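Local coordinates for protein acetyltransferase-like, GNAT family (Bacteroides thetaiotaomicron, PDB 3EY5) that probably transfers an acyl group, most likely acetyl from acetyl-CoA, to an amine, as members of the GNAT family of N-acetyltransferases do, at residues T66-D71 with Y75-A80. Numbering follows the deposited sequence. Where two conformers were deposited one is given.
Sequences TYWDFD and YVEHFA
Trp68 and Tyr75 form a hydrogen-bonded antiparallel pair in a buried beta hairpin of the central GNAT sheet, and a classic beta bulge, Glu77 and His78 both facing Thr66, interrupts the regular ladder. Threonine suits the bulge because its hydroxyl can serve an extra amide: Thr66 OG1, held between backbone N and carbonyl carbon (chi1 60°), accepts from His78 N at 2.8 Å. Glu77 N turns instead to Thr66 O, which it meets from above the carbonyl plane. Tyrosine offers both an apolar ring edge, CD2 lying 3.8 Å from Trp68 CD1, and a hydroxyl that bonds Tyr177; Tyr75 CB meets the edge of Phe70 at CE1. The bulge also puts Glu77 on the Trp68 side, where glutamate is long enough to reach the indole. Its CB lies 3.5 Å from Thr66 OG1, CG 4.0 Å and CD 3.6 Å from Trp68 NE1, and OE2 forms a salt bridge with Arg35 and a hydrogen bond with Tyr142. A phenylalanine in place of Trp68 would probably leave Glu77 OE1 without its indole N-H partner. Tryptophan joins apolar surface to a donor: NE1 gives a hydrogen bond to Glu77 OE1 (2.8 Å), which lies near the indole plane, whereas NE1 stands 50° out of the carboxylate plane.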
loop_
_atom_site.group_PDB
_atom_site.type_symbol
_atom_site.label_atom_id
_atom_site.label_comp_id
_atom_site.label_asym_id
_atom_site.label_seq_id
_atom_site.Cartn_x
_atom_site.Cartn_y
_atom_site.Cartn_z
ATOM N N THR A 66 -2.925 -0.411 -4.330
ATOM C CA THR A 66 -3.249 0.980 -4.554
ATOM C C THR A 66 -1.996 1.737 -4.171
ATOM O O THR A 66 -1.282 1.343 -3.230
ATOM C CB THR A 66 -4.438 1.444 -3.621
ATOM O OG1 THR A 66 -4.074 1.277 -2.242
ATOM C CG2 THR A 66 -5.604 0.611 -3.858
ATOM N N TYR A 67 -1.692 2.774 -4.931
ATOM C CA TYR A 67 -0.542 3.571 -4.639
ATOM C C TYR A 67 -0.735 5.006 -5.106
ATOM O O TYR A 67 -1.568 5.323 -5.974
ATOM C CB TYR A 67 0.735 2.932 -5.237
ATOM C CG TYR A 67 0.801 3.006 -6.736
ATOM C CD1 TYR A 67 1.245 4.158 -7.366
ATOM C CD2 TYR A 67 0.389 1.924 -7.536
ATOM C CE1 TYR A 67 1.295 4.252 -8.738
ATOM C CE2 TYR A 67 0.439 2.007 -8.949
ATOM C CZ TYR A 67 0.879 3.183 -9.525
ATOM O OH TYR A 67 0.949 3.308 -10.878
ATOM N N TRP A 68 0.064 5.877 -4.512
ATOM C CA TRP A 68 0.120 7.259 -4.903
ATOM C C TRP A 68 1.447 7.547 -5.588
ATOM O O TRP A 68 2.520 7.068 -5.184
ATOM C CB TRP A 68 0.018 8.157 -3.690
ATOM C CG TRP A 68 -1.242 8.014 -2.946
ATOM C CD1 TRP A 68 -1.602 6.956 -2.142
ATOM C CD2 TRP A 68 -2.328 8.947 -2.905
ATOM N NE1 TRP A 68 -2.834 7.165 -1.617
ATOM C CE2 TRP A 68 -3.313 8.384 -2.063
ATOM C CE3 TRP A 68 -2.575 10.197 -3.520
ATOM C CZ2 TRP A 68 -4.515 9.037 -1.776
ATOM C CZ3 TRP A 68 -3.788 10.852 -3.248
ATOM C CH2 TRP A 68 -4.740 10.270 -2.383
ATOM N N ASP A 69 1.336 8.398 -6.596
ATOM C CA ASP A 69 2.447 8.913 -7.364
ATOM C C ASP A 69 2.801 10.306 -6.793
ATOM O O ASP A 69 1.983 11.217 -6.856
ATOM C CB ASP A 69 1.970 8.974 -8.814
ATOM C CG ASP A 69 2.919 9.742 -9.739
ATOM O OD1 ASP A 69 4.136 9.913 -9.415
ATOM O OD2 ASP A 69 2.429 10.169 -10.825
ATOM N N PHE A 70 4.002 10.455 -6.226
ATOM C CA PHE A 70 4.492 11.733 -5.671
ATOM C C PHE A 70 5.755 12.247 -6.369
ATOM O O PHE A 70 6.610 12.881 -5.740
ATOM C CB PHE A 70 4.800 11.632 -4.168
ATOM C CG PHE A 70 3.592 11.486 -3.293
ATOM C CD1 PHE A 70 3.310 10.278 -2.675
ATOM C CD2 PHE A 70 2.733 12.560 -3.067
ATOM C CE1 PHE A 70 2.197 10.144 -1.843
ATOM C CE2 PHE A 70 1.613 12.421 -2.249
ATOM C CZ PHE A 70 1.349 11.203 -1.643
ATOM N N ASP A 71 5.877 11.978 -7.668
ATOM C CA ASP A 71 6.946 12.535 -8.532
ATOM C C ASP A 71 8.340 12.072 -8.134
ATOM O O ASP A 71 9.067 11.568 -8.965
ATOM C CB ASP A 71 6.908 14.072 -8.631
ATOM C CG ASP A 71 5.498 14.624 -8.687
ATOM O OD1 ASP A 71 4.792 14.370 -9.692
ATOM O OD2 ASP A 71 5.109 15.319 -7.713
ATOM N N TYR A 75 4.020 5.810 -3.030
ATOM C CA TYR A 75 3.558 5.371 -1.711
ATOM C C TYR A 75 2.521 4.285 -1.885
ATOM O O TYR A 75 1.491 4.515 -2.554
ATOM C CB TYR A 75 2.918 6.523 -0.931
ATOM C CG TYR A 75 2.294 6.051 0.352
ATOM C CD1 TYR A 75 3.081 5.449 1.355
ATOM C CD2 TYR A 75 0.916 6.174 0.572
ATOM C CE1 TYR A 75 2.512 4.997 2.529
ATOM C CE2 TYR A 75 0.337 5.729 1.766
ATOM C CZ TYR A 75 1.153 5.129 2.724
ATOM O OH TYR A 75 0.625 4.702 3.927
ATOM N N VAL A 76 2.796 3.104 -1.335
ATOM C CA VAL A 76 1.855 2.002 -1.452
ATOM C C VAL A 76 0.839 2.090 -0.292
ATOM O O VAL A 76 1.200 1.970 0.906
ATOM C CB VAL A 76 2.545 0.606 -1.530
ATOM C CG1 VAL A 76 1.496 -0.482 -1.403
ATOM C CG2 VAL A 76 3.332 0.451 -2.875
ATOM N N GLU A 77 -0.421 2.345 -0.632
ATOM C CA GLU A 77 -1.428 2.522 0.419
ATOM C C GLU A 77 -1.974 1.156 0.872
ATOM O O GLU A 77 -1.816 0.775 2.042
ATOM C CB GLU A 77 -2.538 3.492 -0.027
ATOM C CG GLU A 77 -3.182 4.241 1.125
ATOM C CD GLU A 77 -4.446 4.993 0.723
ATOM O OE1 GLU A 77 -4.586 5.333 -0.454
ATOM O OE2 GLU A 77 -5.315 5.240 1.580
ATOM N N HIS A 78 -2.576 0.394 -0.032
ATOM C CA HIS A 78 -2.929 -0.971 0.323
ATOM C C HIS A 78 -2.464 -1.952 -0.695
ATOM O O HIS A 78 -2.350 -1.658 -1.877
ATOM C CB HIS A 78 -4.425 -1.136 0.480
ATOM C CG HIS A 78 -4.995 -0.330 1.589
ATOM N ND1 HIS A 78 -5.678 0.843 1.377
ATOM C CD2 HIS A 78 -4.954 -0.508 2.921
ATOM C CE1 HIS A 78 -6.054 1.349 2.534
ATOM N NE2 HIS A 78 -5.630 0.546 3.490
ATOM N N PHE A 79 -2.201 -3.141 -0.197
ATOM C CA PHE A 79 -1.682 -4.177 -1.004
ATOM C C PHE A 79 -2.179 -5.493 -0.399
ATOM O O PHE A 79 -1.919 -5.762 0.768
ATOM C CB PHE A 79 -0.157 -4.096 -0.956
ATOM C CG PHE A 79 0.516 -5.239 -1.602
ATOM C CD1 PHE A 79 1.329 -6.094 -0.848
ATOM C CD2 PHE A 79 0.344 -5.483 -2.956
ATOM C CE1 PHE A 79 1.970 -7.203 -1.451
ATOM C CE2 PHE A 79 0.988 -6.575 -3.584
ATOM C CZ PHE A 79 1.800 -7.435 -2.830
ATOM N N ALA A 80 -2.888 -6.296 -1.195
ATOM C CA ALA A 80 -3.363 -7.592 -0.722
ATOM C C ALA A 80 -3.553 -8.575 -1.863
ATOM O O ALA A 80 -3.950 -8.196 -2.966
ATOM C CB ALA A 80 -4.680 -7.432 0.069
#